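Side-chain contacts in 11R-lipoxygenase (Gersemia fruticosa, PDB 3VF1), which probably uses a non-heme iron centre to add molecular oxygen to polyunsaturated fatty acids in a calcium-dependent manner: residues K144-K148 and T149-Q153; D517-S520 and V521-D524; L560-F563 and L564-V568. All coordinates share one frame; numbering follows the deposited sequence.

The three contacts illustrate how neighbouring turns of one helix, or the entry to it, are fixed by side chains a few residues apart. They follow one another along the chain on the same side of its centre. Contact 1 opens helix 148-164, which lies on strands 83-90 and 130-134 of the PLAT beta sandwich. Contact 2, about 18 Å from it between centres, forms the short helix 518-522; Asn-142, just upstream of contact 1, is hydrogen-bonded to it. Contact 3 lies about 17 Å from contact 2 between centres, within helix 557-579, which carries the iron ligands His-575 and Asn-579. The series thus runs from the surface of the sandwich to the buried interior of the catalytic domain.

Contact 1. Residues K144-K148 and T149-Q153; sequences KDNVK and TIAEQ
Thr-149 sets its methyl CG2 alongside CG2 of Val-147, 3.6 Å away, the two side chains pointing the same way. In Val-147, CG1 is the branch anti to the carbonyl carbon (chi1 -61°), which leaves CG2 between the backbone N and the carbonyl carbon; the Thr-149 methyl is placed likewise, and the two branches come together at the helix start. Val-147 is the N-cap residue, and its side chain has no polar atom with which to cap a backbone N-H.

Ile-150 comes next and divides its branches: CG1 lies 3.7 Å from CG2 of Val-147, while CG2 approaches OD1 of Asn-146 at 3.3 Å. That oxygen is hydrogen-bonded to Arg-154, and the amide nitrogen of Asn-146 to the carbonyl of Pro-141, so both ends of the amide are held from beyond the contact.

Ala-151 donates its backbone N to Val-147 O at 2.8 Å, an almost straight bond (169°) that begins the helical pattern. Its CB sits beside the same amide, 3.7 Å from Asn-146 ND2, because the asparagine side chain swings anti to its own backbone N (chi1 -169°). Asn-146 is itself the centre of an inverse gamma turn.

Glu-152 repeats the backbone bond, N to Lys-148 O at 2.9 Å, and its OE2 lies near CE of the extended Lys-148. NZ of that lysine stays 4.3 Å from Glu-152 OE2, beyond a salt bridge, so that at most a looser electrostatic attraction is likely.

On the inner side Ile-150 reaches Ala-84 and Met-85 of strand 83-90 and Tyr-134 of strand 130-134, which seats the first turn of helix 148-164 against the PLAT sandwich.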
loop_
_atom_site.group_PDB
_atom_site.type_symbol
_atom_site.label_atom_id
_atom_site.label_comp_id
_atom_site.label_asym_id
_atom_site.label_seq_id
_atom_site.Cartn_x
_atom_site.Cartn_y
_atom_site.Cartn_z
ATOM N N LYS A 144 31.729 -0.008 15.824
ATOM C CA LYS A 144 32.814 0.563 16.621
ATOM C C LYS A 144 32.490 2.004 17.017
ATOM O O LYS A 144 33.059 2.538 17.969
ATOM C CB LYS A 144 34.146 0.517 15.857
ATOM C CG LYS A 144 34.032 0.760 14.358
ATOM C CD LYS A 144 33.835 -0.551 13.600
ATOM C CE LYS A 144 33.526 -0.315 12.129
ATOM N NZ LYS A 144 32.152 0.222 11.902
ATOM N N ASP A 145 31.567 2.621 16.283
ATOM C CA ASP A 145 31.133 3.989 16.557
ATOM C C ASP A 145 30.011 4.032 17.596
ATOM O O ASP A 145 29.598 5.106 18.031
ATOM C CB ASP A 145 30.654 4.650 15.264
ATOM C CG ASP A 145 31.677 4.559 14.150
ATOM O OD1 ASP A 145 32.887 4.502 14.456
ATOM O OD2 ASP A 145 31.270 4.543 12.967
ATOM N N ASN A 146 29.492 2.863 17.959
ATOM C CA ASN A 146 28.486 2.754 19.016
ATOM C C ASN A 146 29.080 2.955 20.406
ATOM O O ASN A 146 29.047 2.051 21.242
ATOM C CB ASN A 146 27.799 1.391 18.942
ATOM C CG ASN A 146 26.570 1.304 19.820
ATOM O OD1 ASN A 146 25.862 2.291 20.018
ATOM N ND2 ASN A 146 26.308 0.116 20.355
ATOM N N VAL A 147 29.606 4.151 20.651
ATOM C CA VAL A 147 30.247 4.470 21.922
ATOM C C VAL A 147 29.239 4.463 23.071
ATOM O O VAL A 147 28.034 4.353 22.849
ATOM C CB VAL A 147 30.961 5.832 21.859
ATOM C CG1 VAL A 147 32.055 5.799 20.798
ATOM C CG2 VAL A 147 29.967 6.949 21.575
ATOM N N LYS A 148 29.742 4.581 24.296
ATOM C CA LYS A 148 28.920 4.405 25.492
ATOM C C LYS A 148 27.676 5.290 25.499
ATOM O O LYS A 148 26.571 4.810 25.750
ATOM C CB LYS A 148 29.753 4.666 26.749
ATOM C CG LYS A 148 29.033 4.327 28.046
ATOM C CD LYS A 148 29.999 4.212 29.214
ATOM C CE LYS A 148 29.303 3.686 30.462
ATOM N NZ LYS A 148 30.263 3.378 31.558
ATOM N N THR A 149 27.855 6.579 25.231
ATOM C CA THR A 149 26.739 7.520 25.254
ATOM C C THR A 149 25.658 7.127 24.247
ATOM O O THR A 149 24.465 7.209 24.543
ATOM C CB THR A 149 27.204 8.970 24.986
ATOM O OG1 THR A 149 26.070 9.847 25.002
ATOM C CG2 THR A 149 27.909 9.084 23.642
ATOM N N ILE A 150 26.082 6.693 23.062
ATOM C CA ILE A 150 25.153 6.226 22.039
ATOM C C ILE A 150 24.484 4.934 22.495
ATOM O O ILE A 150 23.260 4.807 22.460
ATOM C CB ILE A 150 25.874 5.943 20.707
ATOM C CG1 ILE A 150 26.541 7.211 20.169
ATOM C CG2 ILE A 150 24.898 5.385 19.680
ATOM C CD1 ILE A 150 25.570 8.255 19.675
ATOM N N ALA A 151 25.304 3.981 22.926
ATOM C CA ALA A 151 24.834 2.651 23.293
ATOM C C ALA A 151 23.808 2.688 24.424
ATOM O O ALA A 151 22.887 1.870 24.460
ATOM C CB ALA A 151 26.015 1.775 23.684
ATOM N N GLU A 152 23.967 3.629 25.347
ATOM C CA GLU A 152 23.052 3.738 26.478
ATOM C C GLU A 152 21.757 4.431 26.074
ATOM O O GLU A 152 20.690 4.130 26.609
ATOM C CB GLU A 152 23.712 4.493 27.634
ATOM C CG GLU A 152 24.803 3.704 28.342
ATOM C CD GLU A 152 25.354 4.425 29.557
ATOM O OE1 GLU A 152 24.965 5.591 29.789
ATOM O OE2 GLU A 152 26.174 3.823 30.283
ATOM N N GLN A 153 21.853 5.356 25.125
ATOM C CA GLN A 153 20.690 6.106 24.673
ATOM C C GLN A 153 19.753 5.238 23.836
ATOM O O GLN A 153 18.552 5.177 24.098
ATOM C CB GLN A 153 21.127 7.330 23.866
ATOM C CG GLN A 153 19.970 8.194 23.388
ATOM C CD GLN A 153 19.054 8.617 24.519
ATOM O OE1 GLN A 153 17.844 8.398 24.466
ATOM N NE2 GLN A 153 19.626 9.228 25.550
#

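Contact 2. Residues D517-S520 and V521-D524; sequences DDDS and VKKD
The carboxylate of Asp-519 takes the ammonium of Lys-523 in a salt bridge. NZ lies 3.1 Å from Asp-519 OD1, on the syn side and 22° out of the plane, and makes a second, weak bond to OD2. Both CD and CE of Lys-523 run past OD2, and the bend at the last torsion (chi4 52°) turns NZ back to the acid. The Asp-517 carboxylate, at the N-cap, uses a single oxygen twice: Ser-520 N meets OD1 at 2.8 Å, nearly along the C-O axis, whereas Ser-520 OG gives its proton to OD1 from above the carboxylate plane, 2.9 Å away.

Along the backbone, Lys-522 N and Lys-523 N bond to the carbonyls of Asp-518 and Asp-519. The ammonium of Lys-522 comes to 4.0 Å from Asp-518 CB and makes a weak bond to Glu-555 O, while Asp-518 OD1 accepts from Arg-557 N. Asp-524 then caps the next helix through Ile-527 N and meets Tyr-515 and His-415 with OD2.

With an alanine here in place of Asp-519, the ammonium of Lys-523 would probably lose its mate and be set free to turn.

Three acids at the amino end of helix 518-522 and two lysines at its far end are a pairing likely to be favourable to the helix dipole, and the i to i+4 salt bridge spans one turn, from Asp-519 in the helix to Lys-523 just past its end.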
loop_
_atom_site.group_PDB
_atom_site.type_symbol
_atom_site.label_atom_id
_atom_site.label_comp_id
_atom_site.label_asym_id
_atom_site.label_seq_id
_atom_site.Cartn_x
_atom_site.Cartn_y
_atom_site.Cartn_z
ATOM N N ASP A 517 29.709 -7.961 6.281
ATOM C CA ASP A 517 29.631 -9.402 6.074
ATOM C C ASP A 517 28.445 -9.998 6.825
ATOM O O ASP A 517 27.753 -9.300 7.564
ATOM C CB ASP A 517 30.934 -10.074 6.516
ATOM C CG ASP A 517 31.302 -9.758 7.957
ATOM O OD1 ASP A 517 30.399 -9.752 8.823
ATOM O OD2 ASP A 517 32.497 -9.514 8.223
ATOM N N ASP A 518 28.221 -11.294 6.634
ATOM C CA ASP A 518 27.072 -11.969 7.229
ATOM C C ASP A 518 27.138 -11.960 8.753
ATOM O O ASP A 518 26.106 -11.990 9.427
ATOM C CB ASP A 518 26.975 -13.407 6.716
ATOM C CG ASP A 518 26.820 -13.478 5.208
ATOM O OD1 ASP A 518 26.476 -12.444 4.594
ATOM O OD2 ASP A 518 27.038 -14.569 4.637
ATOM N N ASP A 519 28.351 -11.918 9.294
ATOM C CA ASP A 519 28.530 -11.883 10.740
ATOM C C ASP A 519 28.013 -10.556 11.287
ATOM O O ASP A 519 27.459 -10.497 12.385
ATOM C CB ASP A 519 30.001 -12.066 11.106
ATOM C CG ASP A 519 30.188 -12.617 12.507
ATOM O OD1 ASP A 519 29.484 -13.587 12.864
ATOM O OD2 ASP A 519 31.035 -12.078 13.253
ATOM N N SER A 520 28.194 -9.493 10.508
ATOM C CA SER A 520 27.697 -8.177 10.882
ATOM C C SER A 520 26.197 -8.234 11.107
ATOM O O SER A 520 25.668 -7.500 11.937
ATOM C CB SER A 520 27.998 -7.151 9.789
ATOM O OG SER A 520 29.372 -7.144 9.446
ATOM N N VAL A 521 25.517 -9.105 10.363
ATOM C CA VAL A 521 24.066 -9.239 10.460
ATOM C C VAL A 521 23.667 -10.087 11.665
ATOM O O VAL A 521 22.724 -9.751 12.384
ATOM C CB VAL A 521 23.473 -9.868 9.187
ATOM C CG1 VAL A 521 21.957 -9.927 9.284
ATOM C CG2 VAL A 521 23.898 -9.081 7.958
ATOM N N LYS A 522 24.391 -11.178 11.893
ATOM C CA LYS A 522 24.114 -12.044 13.033
ATOM C C LYS A 522 24.235 -11.281 14.347
ATOM O O LYS A 522 23.403 -11.428 15.240
ATOM C CB LYS A 522 25.078 -13.232 13.062
ATOM C CG LYS A 522 24.936 -14.203 11.906
ATOM C CD LYS A 522 25.694 -15.495 12.192
ATOM C CE LYS A 522 25.782 -16.391 10.967
ATOM N NZ LYS A 522 26.696 -15.838 9.927
ATOM N N LYS A 523 25.278 -10.464 14.458
ATOM C CA LYS A 523 25.617 -9.818 15.722
ATOM C C LYS A 523 24.918 -8.474 15.932
ATOM O O LYS A 523 25.164 -7.791 16.926
ATOM C CB LYS A 523 27.136 -9.655 15.831
ATOM C CG LYS A 523 27.860 -10.964 16.104
ATOM C CD LYS A 523 29.372 -10.815 16.027
ATOM C CE LYS A 523 30.075 -12.047 16.581
ATOM N NZ LYS A 523 29.578 -13.318 15.975
ATOM N N ASP A 524 24.036 -8.104 15.008
ATOM C CA ASP A 524 23.225 -6.904 15.168
ATOM C C ASP A 524 21.994 -7.277 15.983
ATOM O O ASP A 524 20.956 -7.625 15.430
ATOM C CB ASP A 524 22.807 -6.331 13.810
ATOM C CG ASP A 524 21.895 -5.124 13.940
ATOM O OD1 ASP A 524 21.337 -4.905 15.038
ATOM O OD2 ASP A 524 21.729 -4.394 12.941
#

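Contact 3. Residues L560-F563 and L564-V568; sequences LVHF and LTVVV
Leu-564 N donates to Leu-560 O at 3.2 Å, and the same i to i+4 pattern joins Thr-565 N to Val-561 O at 2.8 Å and Val-566 N to His-562 O at 3.0 Å; the last bond, Val-567 N to Phe-563 O, is weak. The segments are thus successive turns of helix 557-579.

Along its flanks the side chains pair at the same spacing. CD1 of Leu-560 packs on CD1 of Leu-564, 3.7 Å away, the chains crossing obliquely. Val-566 places CG2 over one face of the His-562 imidazole, 4.0 Å from NE2. CG2 of Val-567 meets the Phe-563 ring at CE2, 4.2 Å away; that ring also meets Phe-470 and packs on helix 525-538.

Thr-565 adds a polar grip. Its OG1, held beside its own backbone N (chi1 -65°), reaches back 2.8 Å to Val-561 O and comes 46° above the carbonyl plane.

Val-561 O therefore accepts two bonds from one residue, and a buried hydroxyl is satisfied by its own helix. The polar group is thus provided for within a largely apolar, buried part of the helix that further along carries iron ligand His-575, whose side chain lies about 11 Å from that of Val-567.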
loop_
_atom_site.group_PDB
_atom_site.type_symbol
_atom_site.label_atom_id
_atom_site.label_comp_id
_atom_site.label_asym_id
_atom_site.label_seq_id
_atom_site.Cartn_x
_atom_site.Cartn_y
_atom_site.Cartn_z
ATOM N N LEU A 560 18.447 -10.531 4.496
ATOM C CA LEU A 560 18.056 -9.215 4.981
ATOM C C LEU A 560 17.617 -8.314 3.827
ATOM O O LEU A 560 16.597 -7.631 3.913
ATOM C CB LEU A 560 19.217 -8.567 5.738
ATOM C CG LEU A 560 18.970 -7.157 6.273
ATOM C CD1 LEU A 560 17.740 -7.128 7.166
ATOM C CD2 LEU A 560 20.191 -6.658 7.026
ATOM N N VAL A 561 18.391 -8.321 2.748
ATOM C CA VAL A 561 18.085 -7.497 1.586
ATOM C C VAL A 561 16.750 -7.900 0.966
ATOM O O VAL A 561 15.921 -7.047 0.652
ATOM C CB VAL A 561 19.193 -7.592 0.519
ATOM C CG1 VAL A 561 18.744 -6.939 -0.783
ATOM C CG2 VAL A 561 20.475 -6.948 1.028
ATOM N N HIS A 562 16.543 -9.200 0.792
ATOM C CA HIS A 562 15.316 -9.688 0.175
ATOM C C HIS A 562 14.091 -9.238 0.958
ATOM O O HIS A 562 13.167 -8.655 0.396
ATOM C CB HIS A 562 15.321 -11.213 0.077
ATOM C CG HIS A 562 14.070 -11.777 -0.522
ATOM N ND1 HIS A 562 13.807 -11.733 -1.874
ATOM C CD2 HIS A 562 13.003 -12.385 0.049
ATOM C CE1 HIS A 562 12.636 -12.297 -2.111
ATOM N NE2 HIS A 562 12.126 -12.699 -0.962
ATOM N N PHE A 563 14.089 -9.510 2.259
ATOM C CA PHE A 563 12.944 -9.183 3.097
ATOM C C PHE A 563 12.625 -7.693 3.038
ATOM O O PHE A 563 11.461 -7.306 3.005
ATOM C CB PHE A 563 13.194 -9.605 4.545
ATOM C CG PHE A 563 11.966 -9.555 5.407
ATOM C CD1 PHE A 563 11.134 -10.658 5.514
ATOM C CD2 PHE A 563 11.637 -8.404 6.103
ATOM C CE1 PHE A 563 10.001 -10.615 6.303
ATOM C CE2 PHE A 563 10.504 -8.356 6.895
ATOM C CZ PHE A 563 9.686 -9.463 6.995
ATOM N N LEU A 564 13.661 -6.862 3.020
ATOM C CA LEU A 564 13.472 -5.416 2.981
ATOM C C LEU A 564 13.008 -4.961 1.602
ATOM O O LEU A 564 12.250 -4.000 1.479
ATOM C CB LEU A 564 14.766 -4.697 3.365
ATOM C CG LEU A 564 15.240 -4.920 4.804
ATOM C CD1 LEU A 564 16.601 -4.279 5.020
ATOM C CD2 LEU A 564 14.228 -4.375 5.795
ATOM N N THR A 565 13.468 -5.653 0.563
ATOM C CA THR A 565 13.036 -5.359 -0.796
ATOM C C THR A 565 11.531 -5.580 -0.910
ATOM O O THR A 565 10.819 -4.780 -1.518
ATOM C CB THR A 565 13.760 -6.245 -1.825
ATOM O OG1 THR A 565 15.162 -5.942 -1.824
ATOM C CG2 THR A 565 13.206 -6.018 -3.222
ATOM N N VAL A 566 11.054 -6.670 -0.317
ATOM C CA VAL A 566 9.629 -6.977 -0.298
ATOM C C VAL A 566 8.832 -5.840 0.328
ATOM O O VAL A 566 7.796 -5.438 -0.199
ATOM C CB VAL A 566 9.345 -8.278 0.485
ATOM C CG1 VAL A 566 7.873 -8.371 0.867
ATOM C CG2 VAL A 566 9.766 -9.493 -0.328
ATOM N N VAL A 567 9.318 -5.323 1.451
ATOM C CA VAL A 567 8.610 -4.277 2.179
ATOM C C VAL A 567 8.547 -2.981 1.375
ATOM O O VAL A 567 7.480 -2.391 1.215
ATOM C CB VAL A 567 9.272 -3.991 3.541
ATOM C CG1 VAL A 567 8.584 -2.824 4.236
ATOM C CG2 VAL A 567 9.233 -5.228 4.420
ATOM N N VAL A 568 9.695 -2.540 0.873
ATOM C CA VAL A 568 9.769 -1.290 0.125
ATOM C C VAL A 568 8.931 -1.367 -1.149
ATOM O O VAL A 568 8.254 -0.406 -1.521
ATOM C CB VAL A 568 11.227 -0.943 -0.249
ATOM C CG1 VAL A 568 11.270 0.268 -1.175
ATOM C CG2 VAL A 568 12.049 -0.686 1.001
#